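Side-chain contacts in Lmo2125 protein (Listeria monocytogenes serovar 1/2a, PDB 5TU0), which binds maltose and, as a lipid-linked member of the bacterial solute-binding protein 1 family, probably delivers it for transport across the cell membrane: residues Asn34-Lys39 against Lys285-Lys290; Asn24-Asp29 against Asp293-Gln298; Glu50-Asp55 against Ser279-Asn284. The protein carries 2 engineered substitutions. All blocks are in the same frame, centred on the assembly; numbering follows the deposited sequence.

Contact 1. Residues Asn34-Lys39 against Lys285-Lys290; sequences NDVKVK and KDVAQK. With TTN (tartronate), chain C.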
loop_
_atom_site.group_PDB
_atom_site.type_symbol
_atom_site.label_atom_id
_atom_site.label_comp_id
_atom_site.label_asym_id
_atom_site.label_seq_id
_atom_site.Cartn_x
_atom_site.Cartn_y
_atom_site.Cartn_z
ATOM N N ASN A 34 23.602 -23.788 3.652
ATOM C CA ASN A 34 22.815 -24.567 4.613
ATOM C C ASN A 34 22.661 -26.063 4.322
ATOM O O ASN A 34 22.000 -26.752 5.085
ATOM C CB ASN A 34 21.433 -23.915 4.738
ATOM C CG ASN A 34 21.508 -22.500 5.271
ATOM O OD1 ASN A 34 21.653 -22.290 6.468
ATOM N ND2 ASN A 34 21.380 -21.520 4.387
ATOM N N ASP A 35 23.286 -26.557 3.255
ATOM C CA ASP A 35 23.183 -27.969 2.863
ATOM C C ASP A 35 21.700 -28.357 2.685
ATOM O O ASP A 35 21.229 -29.348 3.246
ATOM C CB ASP A 35 23.894 -28.868 3.892
ATOM C CG ASP A 35 24.059 -30.306 3.415
ATOM O OD1 ASP A 35 23.745 -30.600 2.235
ATOM O OD2 ASP A 35 24.520 -31.151 4.227
ATOM N N VAL A 36 20.987 -27.549 1.900
ATOM C CA VAL A 36 19.564 -27.728 1.644
ATOM C C VAL A 36 19.297 -27.592 0.153
ATOM O O VAL A 36 20.085 -26.943 -0.569
ATOM C CB VAL A 36 18.743 -26.634 2.377
ATOM C CG1 VAL A 36 17.250 -26.771 2.097
ATOM C CG2 VAL A 36 19.015 -26.668 3.872
ATOM N N LYS A 37 18.212 -28.223 -0.315
ATOM C CA LYS A 37 17.784 -28.076 -1.701
ATOM C C LYS A 37 16.514 -27.224 -1.638
ATOM O O LYS A 37 15.589 -27.550 -0.899
ATOM C CB LYS A 37 17.527 -29.419 -2.379
ATOM C CG LYS A 37 17.130 -29.237 -3.841
ATOM C CD LYS A 37 17.240 -30.494 -4.673
ATOM C CE LYS A 37 16.986 -30.170 -6.146
ATOM N NZ LYS A 37 17.328 -31.298 -7.053
ATOM N N VAL A 38 16.497 -26.109 -2.362
ATOM C CA VAL A 38 15.342 -25.232 -2.401
ATOM C C VAL A 38 14.552 -25.559 -3.667
ATOM O O VAL A 38 15.115 -25.576 -4.754
ATOM C CB VAL A 38 15.749 -23.741 -2.419
ATOM C CG1 VAL A 38 14.537 -22.837 -2.618
ATOM C CG2 VAL A 38 16.490 -23.377 -1.139
ATOM N N LYS A 39 13.264 -25.848 -3.494
ATOM C CA LYS A 39 12.341 -26.111 -4.590
ATOM C C LYS A 39 11.535 -24.835 -4.772
ATOM O O LYS A 39 10.881 -24.373 -3.830
ATOM C CB LYS A 39 11.429 -27.281 -4.231
ATOM C CG LYS A 39 10.343 -27.594 -5.246
ATOM C CD LYS A 39 9.462 -28.725 -4.740
ATOM C CE LYS A 39 8.312 -29.020 -5.687
ATOM N NZ LYS A 39 7.546 -30.220 -5.246
ATOM N N LYS A 285 10.551 -25.633 9.648
ATOM C CA LYS A 285 10.573 -24.289 10.232
ATOM C C LYS A 285 11.961 -23.686 10.542
ATOM O O LYS A 285 12.140 -22.474 10.406
ATOM C CB LYS A 285 9.668 -24.222 11.456
ATOM C CG LYS A 285 8.203 -24.413 11.109
ATOM C CD LYS A 285 7.295 -24.154 12.298
ATOM C CE LYS A 285 5.869 -24.511 11.949
ATOM N NZ LYS A 285 4.963 -24.318 13.099
ATOM N N ASP A 286 12.932 -24.509 10.956
ATOM C CA ASP A 286 14.287 -23.995 11.240
ATOM C C ASP A 286 14.913 -23.492 9.946
ATOM O O ASP A 286 15.434 -22.383 9.908
ATOM C CB ASP A 286 15.206 -25.051 11.881
ATOM C CG ASP A 286 14.791 -25.431 13.296
ATOM O OD1 ASP A 286 14.094 -24.638 13.971
ATOM O OD2 ASP A 286 15.204 -26.530 13.748
ATOM N N VAL A 287 14.859 -24.304 8.887
ATOM C CA VAL A 287 15.406 -23.881 7.594
ATOM C C VAL A 287 14.614 -22.690 7.036
ATOM O O VAL A 287 15.205 -21.785 6.442
ATOM C CB VAL A 287 15.478 -25.026 6.568
ATOM C CG1 VAL A 287 15.996 -24.514 5.233
ATOM C CG2 VAL A 287 16.401 -26.126 7.077
ATOM N N ALA A 288 13.288 -22.694 7.233
ATOM C CA ALA A 288 12.438 -21.578 6.797
ATOM C C ALA A 288 12.851 -20.253 7.480
ATOM O O ALA A 288 12.877 -19.182 6.833
ATOM C CB ALA A 288 10.974 -21.873 7.108
ATOM N N GLN A 289 13.162 -20.328 8.776
ATOM C CA GLN A 289 13.614 -19.145 9.540
ATOM C C GLN A 289 14.919 -18.622 8.931
ATOM O O GLN A 289 15.096 -17.406 8.745
ATOM C CB GLN A 289 13.827 -19.478 11.019
ATOM C CG GLN A 289 14.395 -18.321 11.836
ATOM C CD GLN A 289 13.421 -17.165 11.970
ATOM O OE1 GLN A 289 12.353 -17.313 12.570
ATOM N NE2 GLN A 289 13.788 -15.992 11.435
ATOM N N LYS A 290 15.822 -19.551 8.611
ATOM C CA LYS A 290 17.082 -19.189 7.985
ATOM C C LYS A 290 16.809 -18.516 6.627
ATOM O O LYS A 290 17.451 -17.542 6.304
ATOM C CB LYS A 290 18.008 -20.392 7.865
ATOM C CG LYS A 290 18.510 -20.902 9.224
ATOM C CD LYS A 290 19.355 -22.147 9.045
ATOM C CE LYS A 290 19.978 -22.643 10.348
ATOM N NZ LYS A 290 18.959 -23.118 11.326
HETATM C C1 TTN C . 11.829 -28.030 12.032
HETATM C C2 TTN C . 10.778 -29.010 12.496
HETATM C C3 TTN C . 9.384 -28.462 12.348
HETATM O O1 TTN C . 11.928 -26.943 12.640
HETATM O O2 TTN C . 12.565 -28.320 11.059
HETATM O O3 TTN C . 10.859 -30.239 11.758
HETATM O O4 TTN C . 9.174 -27.547 11.524
HETATM O O5 TTN C . 8.477 -28.956 13.053
#
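V36 meets V287 where the chain leaving helix 17-34 enters strand 37-42 and passes helix 285-295. This is part of an alpha/beta lobe of the periplasmic-binding-protein fold, in which helices pack against a central sheet. The apolar part of the contact is this valine pair, reaching toward each other tip to tip with V36 CG2, in one of its two conformers, 4.0 Å from V287 CG1. In V287 the touching branch CG1 lies anti to the backbone N (chi1 178°), which leads it off the helix toward V36, just ahead of the strand. Branched, compact valines suit both places: one precedes a strand and the other fills the inner side of a helix, and both are buried. F30 and L11 also touch V287 and continue the apolar layer.

The polar side is a single van der Waals contact. N34 OD1 rests 3.5 Å from K290 CD, so the amide oxygen lies against the aliphatic part of the lysine and makes no hydrogen bond with it. The two side chains run at a slant to each other, and K290 turns at its last torsion (chi4 66°), its ammonium leading away from N34. The amide nitrogen of N34 bonds back to F30 O near the end of its own helix, after which D35 takes positive phi.

At the start of helix 285-295 the first-turn N-H groups receive an anion, as helix N termini commonly do. The bound tartronate uses one oxygen of each carboxylate: D286 N donates to O1 over 3.1 Å, and K285 N to O4 over 3.0 Å in a nearly straight bond of 166°.

Contact 2. Residues Asn24-Asp29 against Asp293-Gln298; sequences NKIKGD and DYVTNQ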
loop_
_atom_site.group_PDB
_atom_site.type_symbol
_atom_site.label_atom_id
_atom_site.label_comp_id
_atom_site.label_asym_id
_atom_site.label_seq_id
_atom_site.Cartn_x
_atom_site.Cartn_y
_atom_site.Cartn_z
ATOM N N ASN A 24 15.189 -17.781 -8.053
ATOM C CA ASN A 24 16.132 -18.705 -8.717
ATOM C C ASN A 24 17.561 -18.179 -8.718
ATOM O O ASN A 24 18.504 -18.955 -8.506
ATOM C CB ASN A 24 15.676 -19.093 -10.127
ATOM C CG ASN A 24 14.621 -20.183 -10.113
ATOM O OD1 ASN A 24 14.604 -21.035 -9.227
ATOM N ND2 ASN A 24 13.746 -20.169 -11.101
ATOM N N LYS A 25 17.722 -16.875 -8.917
ATOM C CA LYS A 25 19.036 -16.260 -8.870
ATOM C C LYS A 25 19.685 -16.389 -7.484
ATOM O O LYS A 25 20.844 -16.767 -7.384
ATOM C CB LYS A 25 18.981 -14.779 -9.245
ATOM C CG LYS A 25 20.355 -14.128 -9.376
ATOM C CD LYS A 25 20.264 -12.706 -9.917
ATOM C CE LYS A 25 21.536 -12.252 -10.616
ATOM N NZ LYS A 25 21.677 -12.885 -11.951
ATOM N N ILE A 26 18.941 -16.089 -6.422
ATOM C CA ILE A 26 19.539 -16.093 -5.082
ATOM C C ILE A 26 19.545 -17.418 -4.326
ATOM O O ILE A 26 20.281 -17.542 -3.351
ATOM C CB ILE A 26 18.882 -15.039 -4.158
ATOM C CG1 ILE A 26 17.445 -15.435 -3.772
ATOM C CG2 ILE A 26 18.929 -13.673 -4.832
ATOM C CD1 ILE A 26 16.816 -14.560 -2.692
ATOM N N LYS A 27 18.767 -18.414 -4.747
ATOM C CA LYS A 27 18.672 -19.640 -3.937
ATOM C C LYS A 27 19.991 -20.418 -3.803
ATOM O O LYS A 27 20.236 -21.052 -2.780
ATOM C CB LYS A 27 17.589 -20.573 -4.459
ATOM C CG LYS A 27 17.927 -21.273 -5.757
ATOM C CD LYS A 27 16.763 -22.117 -6.208
ATOM C CE LYS A 27 17.161 -23.000 -7.371
ATOM N NZ LYS A 27 15.963 -23.655 -7.955
ATOM N N GLY A 28 20.829 -20.357 -4.830
ATOM C CA GLY A 28 22.082 -21.113 -4.845
ATOM C C GLY A 28 22.975 -20.934 -3.629
ATOM O O GLY A 28 23.427 -21.917 -3.033
ATOM N N ASP A 29 23.238 -19.687 -3.262
ATOM C CA ASP A 29 24.127 -19.406 -2.126
ATOM C C ASP A 29 23.514 -19.865 -0.790
ATOM O O ASP A 29 24.240 -20.300 0.117
ATOM C CB ASP A 29 24.537 -17.939 -2.115
ATOM C CG ASP A 29 25.410 -17.574 -3.299
ATOM O OD1 ASP A 29 26.232 -18.407 -3.722
ATOM O OD2 ASP A 29 25.290 -16.449 -3.803
ATOM N N ASP A 293 15.760 -14.835 7.114
ATOM C CA ASP A 293 16.942 -14.043 7.499
ATOM C C ASP A 293 17.863 -13.813 6.306
ATOM O O ASP A 293 18.522 -12.769 6.213
ATOM C CB ASP A 293 17.732 -14.737 8.625
ATOM C CG ASP A 293 16.966 -14.772 9.955
ATOM O OD1 ASP A 293 15.950 -14.056 10.099
ATOM O OD2 ASP A 293 17.386 -15.526 10.862
ATOM N N TYR A 294 17.944 -14.814 5.434
ATOM C CA TYR A 294 18.725 -14.709 4.202
ATOM C C TYR A 294 18.102 -13.717 3.199
ATOM O O TYR A 294 18.737 -12.729 2.786
ATOM C CB TYR A 294 18.813 -16.088 3.543
ATOM C CG TYR A 294 19.511 -16.126 2.200
ATOM C CD1 TYR A 294 20.895 -16.116 2.119
ATOM C CD2 TYR A 294 18.786 -16.215 1.009
ATOM C CE1 TYR A 294 21.548 -16.167 0.886
ATOM C CE2 TYR A 294 19.436 -16.263 -0.229
ATOM C CZ TYR A 294 20.822 -16.240 -0.278
ATOM O OH TYR A 294 21.502 -16.280 -1.481
ATOM N N VAL A 295 16.856 -13.975 2.808
ATOM C CA VAL A 295 16.208 -13.183 1.762
ATOM C C VAL A 295 15.999 -11.711 2.161
ATOM O O VAL A 295 15.879 -10.846 1.289
ATOM C CB VAL A 295 14.887 -13.856 1.267
ATOM C CG1 VAL A 295 13.774 -13.729 2.295
ATOM C CG2 VAL A 295 14.401 -13.236 -0.033
ATOM N N THR A 296 15.977 -11.428 3.469
ATOM C CA THR A 296 15.815 -10.053 3.954
ATOM C C THR A 296 17.145 -9.394 4.362
ATOM O O THR A 296 17.130 -8.285 4.905
ATOM C CB THR A 296 14.755 -9.922 5.088
ATOM O OG1 THR A 296 15.144 -10.693 6.234
ATOM C CG2 THR A 296 13.408 -10.381 4.614
ATOM N N ASN A 297 18.292 -10.036 4.097
ATOM C CA ASN A 297 19.566 -9.378 4.412
ATOM C C ASN A 297 19.863 -8.326 3.338
ATOM O O ASN A 297 19.159 -8.242 2.321
ATOM C CB ASN A 297 20.736 -10.359 4.656
ATOM C CG ASN A 297 21.227 -11.079 3.402
ATOM O OD1 ASN A 297 21.030 -10.639 2.282
ATOM N ND2 ASN A 297 21.886 -12.213 3.618
ATOM N N GLN A 298 20.893 -7.523 3.558
ATOM C CA GLN A 298 21.208 -6.430 2.628
ATOM C C GLN A 298 21.522 -6.886 1.207
ATOM O O GLN A 298 20.999 -6.330 0.260
ATOM C CB GLN A 298 22.373 -5.592 3.150
ATOM C CG GLN A 298 22.730 -4.435 2.218
ATOM C CD GLN A 298 23.831 -3.558 2.765
ATOM O OE1 GLN A 298 24.321 -3.769 3.867
ATOM N NE2 GLN A 298 24.208 -2.546 1.994
#
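Y294 brings the edge of its phenol up to the backbone of I26, and its hydroxyl donates a short hydrogen bond, 2.6 Å from Y294 OH to I26 O. The bond lies in the carbonyl plane, on a lone pair, with a C=O...O angle of 145°, and the carbonyl oxygen sits at the ring edge. Tyrosine suits the place because its ring is long enough to cross from one helix to the next and still ends in a donor. At chi1 176° the ring points away from its own backbone N and out to helix 17-34.

Helices 17-34 and 285-295 pack against each other in one lobe of the periplasmic-binding-protein fold. Between them the side chains of I26 and Y294 slide past each other in opposite directions, bringing I26 CD1 to 4.0 Å from Y294 CE2. The same methyl reaches V295, where CD1 of I26 stands 3.8 Å from CG2 of V295. The long CG1-CD1 arm of isoleucine lets one methyl touch both residues, and N300 and T303 of helix 298-308 also touch I26. F30 meets the Y294 ring with the planes at about 55°. At the solvent side D29 CB comes within 3.5 Å of Y294 OH, obliquely to the ring.

Contact 3. Residues Glu50-Asp55 against Ser279-Asn284; sequences EALPLD and SNYSKN. With TTN (tartronate), chain C.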
loop_
_atom_site.group_PDB
_atom_site.type_symbol
_atom_site.label_atom_id
_atom_site.label_comp_id
_atom_site.label_asym_id
_atom_site.label_seq_id
_atom_site.Cartn_x
_atom_site.Cartn_y
_atom_site.Cartn_z
ATOM N N GLU A 50 -5.044 -18.145 0.002
ATOM C CA GLU A 50 -6.439 -18.622 0.147
ATOM C C GLU A 50 -6.483 -20.169 0.232
ATOM O O GLU A 50 -7.364 -20.709 0.848
ATOM C CB GLU A 50 -7.406 -18.057 -0.927
ATOM C CG GLU A 50 -7.451 -18.763 -2.272
ATOM C CD GLU A 50 -8.532 -18.226 -3.230
ATOM O OE1 GLU A 50 -8.299 -18.245 -4.462
ATOM O OE2 GLU A 50 -9.622 -17.795 -2.770
ATOM N N ALA A 51 -5.519 -20.867 -0.378
ATOM C CA ALA A 51 -5.491 -22.323 -0.329
ATOM C C ALA A 51 -4.772 -22.863 0.901
ATOM O O ALA A 51 -4.863 -24.061 1.185
ATOM C CB ALA A 51 -4.831 -22.889 -1.582
ATOM N N LEU A 52 -4.069 -21.996 1.636
ATOM C CA LEU A 52 -3.251 -22.467 2.776
ATOM C C LEU A 52 -4.033 -23.216 3.853
ATOM O O LEU A 52 -3.554 -24.236 4.330
ATOM C CB LEU A 52 -2.437 -21.309 3.366
ATOM C CG LEU A 52 -1.476 -21.539 4.521
ATOM C CD1 LEU A 52 -0.403 -22.558 4.163
ATOM C CD2 LEU A 52 -0.852 -20.198 4.892
ATOM N N PRO A 53 -5.254 -22.750 4.211
ATOM C CA PRO A 53 -6.009 -23.464 5.245
ATOM C C PRO A 53 -6.341 -24.923 4.901
ATOM O O PRO A 53 -6.567 -25.715 5.806
ATOM C CB PRO A 53 -7.302 -22.637 5.381
ATOM C CG PRO A 53 -6.948 -21.293 4.867
ATOM C CD PRO A 53 -5.984 -21.560 3.749
ATOM N N LEU A 54 -6.382 -25.252 3.607
ATOM C CA LEU A 54 -6.652 -26.625 3.141
ATOM C C LEU A 54 -5.349 -27.365 2.782
ATOM O O LEU A 54 -5.204 -28.554 3.089
ATOM C CB LEU A 54 -7.609 -26.607 1.946
ATOM C CG LEU A 54 -9.008 -26.008 2.207
ATOM C CD1 LEU A 54 -9.790 -25.839 0.917
ATOM C CD2 LEU A 54 -9.817 -26.832 3.190
ATOM N N ASP A 55 -4.398 -26.680 2.145
ATOM C CA ASP A 55 -3.106 -27.327 1.801
ATOM C C ASP A 55 -2.274 -27.675 3.044
ATOM O O ASP A 55 -1.554 -28.692 3.071
ATOM C CB ASP A 55 -2.266 -26.409 0.922
ATOM C CG ASP A 55 -2.878 -26.158 -0.429
ATOM O OD1 ASP A 55 -3.768 -26.911 -0.857
ATOM O OD2 ASP A 55 -2.444 -25.207 -1.082
ATOM N N SER A 279 4.760 -21.055 6.653
ATOM C CA SER A 279 3.589 -21.874 6.921
ATOM C C SER A 279 3.666 -22.469 8.331
ATOM O O SER A 279 4.697 -23.013 8.719
ATOM C CB SER A 279 3.520 -23.012 5.903
ATOM O OG SER A 279 2.523 -23.953 6.241
ATOM N N ASN A 280 2.578 -22.360 9.100
ATOM C CA ASN A 280 2.557 -22.932 10.455
ATOM C C ASN A 280 2.496 -24.462 10.386
ATOM O O ASN A 280 2.713 -25.125 11.394
ATOM C CB ASN A 280 1.367 -22.402 11.257
ATOM C CG ASN A 280 1.570 -22.496 12.767
ATOM O OD1 ASN A 280 2.698 -22.588 13.268
ATOM N ND2 ASN A 280 0.472 -22.413 13.501
ATOM N N TYR A 281 2.224 -25.005 9.195
ATOM C CA TYR A 281 2.142 -26.451 8.966
ATOM C C TYR A 281 3.466 -27.017 8.473
ATOM O O TYR A 281 3.592 -28.226 8.288
ATOM C CB TYR A 281 1.052 -26.747 7.922
ATOM C CG TYR A 281 -0.280 -26.052 8.208
ATOM C CD1 TYR A 281 -1.245 -26.650 9.002
ATOM C CD2 TYR A 281 -0.564 -24.800 7.659
ATOM C CE1 TYR A 281 -2.453 -26.025 9.266
ATOM C CE2 TYR A 281 -1.774 -24.161 7.910
ATOM C CZ TYR A 281 -2.709 -24.776 8.725
ATOM O OH TYR A 281 -3.890 -24.151 8.973
ATOM N N SER A 282 4.455 -26.152 8.265
ATOM C CA SER A 282 5.738 -26.583 7.752
ATOM C C SER A 282 6.457 -27.523 8.704
ATOM O O SER A 282 6.390 -27.384 9.931
ATOM C CB SER A 282 6.633 -25.387 7.449
ATOM O OG SER A 282 7.912 -25.814 6.996
ATOM N N LYS A 283 7.147 -28.482 8.109
ATOM C CA LYS A 283 7.922 -29.441 8.855
ATOM C C LYS A 283 9.389 -29.001 8.771
ATOM O O LYS A 283 10.274 -29.696 9.277
ATOM C CB LYS A 283 7.740 -30.836 8.217
ATOM C CG LYS A 283 7.411 -31.934 9.203
ATOM C CD LYS A 283 6.008 -31.735 9.744
ATOM C CE LYS A 283 5.562 -32.913 10.590
ATOM N NZ LYS A 283 4.170 -32.710 11.092
ATOM N N ASN A 284 9.635 -27.843 8.144
ATOM C CA ASN A 284 10.984 -27.319 7.940
ATOM C C ASN A 284 11.129 -25.894 8.480
ATOM O O ASN A 284 11.762 -25.049 7.847
ATOM C CB ASN A 284 11.276 -27.308 6.440
ATOM C CG ASN A 284 11.143 -28.680 5.800
ATOM O OD1 ASN A 284 11.930 -29.578 6.071
ATOM N ND2 ASN A 284 10.176 -28.825 4.910
HETATM C C1 TTN C . 11.829 -28.030 12.032
HETATM C C2 TTN C . 10.778 -29.010 12.496
HETATM C C3 TTN C . 9.384 -28.462 12.348
HETATM O O1 TTN C . 11.928 -26.943 12.640
HETATM O O2 TTN C . 12.565 -28.320 11.059
HETATM O O3 TTN C . 10.859 -30.239 11.758
HETATM O O4 TTN C . 9.174 -27.547 11.524
HETATM O O5 TTN C . 8.477 -28.956 13.053
HETATM O O HOH W 1 -6.336 -25.175 8.435
#
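L52 and Y281 slant across each other, the leucine reaching from helix 45-58 and the tyrosine from a type I beta turn, S279 to S282, in the loop between strand 272-278 and helix 285-295. The end of L52 does the touching: its CD1 lies 4.2 Å from Y281 CD2 and 3.9 Å from S279 OG. At chi1 -178° CG is turned opposite the backbone N, and this swings the methyl toward the turn although the first bond runs alongside. A leucine suits this buried spot, where A61 and H80 also lie against it.

The tyrosine ring is aimed at the helix and passes the backbone of L52 and P53. L52 O stands obliquely to it, 4.0 Å from Y281 CE2. Beyond, the hydroxyl does not bond the helix directly: one water donates to P53 O at 2.7 Å and lies equally close to Y281 OH. H80 ND1 also bonds that hydroxyl. A phenol is apt, since its carbon side, at CD2, meets the leucine methyl while its hydroxyl joins a polar network. The bridged carbonyl lies where the helix is kinked: P53 has no N-H to donate, and L54 N bonds A51 O, three residues back rather than four.

S279 fixes the turn from within. Its OG lies at the edge of the Y281 ring, in plane, and accepts from Y281 N in an ST turn. S282 forms a second ST turn three residues on, toward the tartronate site: N284 N donates to S282 OG over 2.9 Å, at 158°, while tartronate O3 donates to K283 O over 2.6 Å.

From the N terminus, the chain first runs through helix 17-34, whose segment 24-29 later meets 293-298; the turn from that helix into strand 37-42, then helix 45-58, supply the first halves of contacts 1 and 3. After more than two hundred residues it returns along 279-284, closing contact 3, the innermost loop; 285-290 then closes contact 1 around it, and 293-298 closes contact 2 outermost. The three therefore nest without crossing. Contacts 1 and 2 share helix 285-295 and tie it to consecutive elements, with centres about 11 Å apart. Contact 3 joins the preceding turn to helix 45-58. K285 NZ probably bonds N280 OD1, connecting contacts 1 and 3, which also share the tartronate.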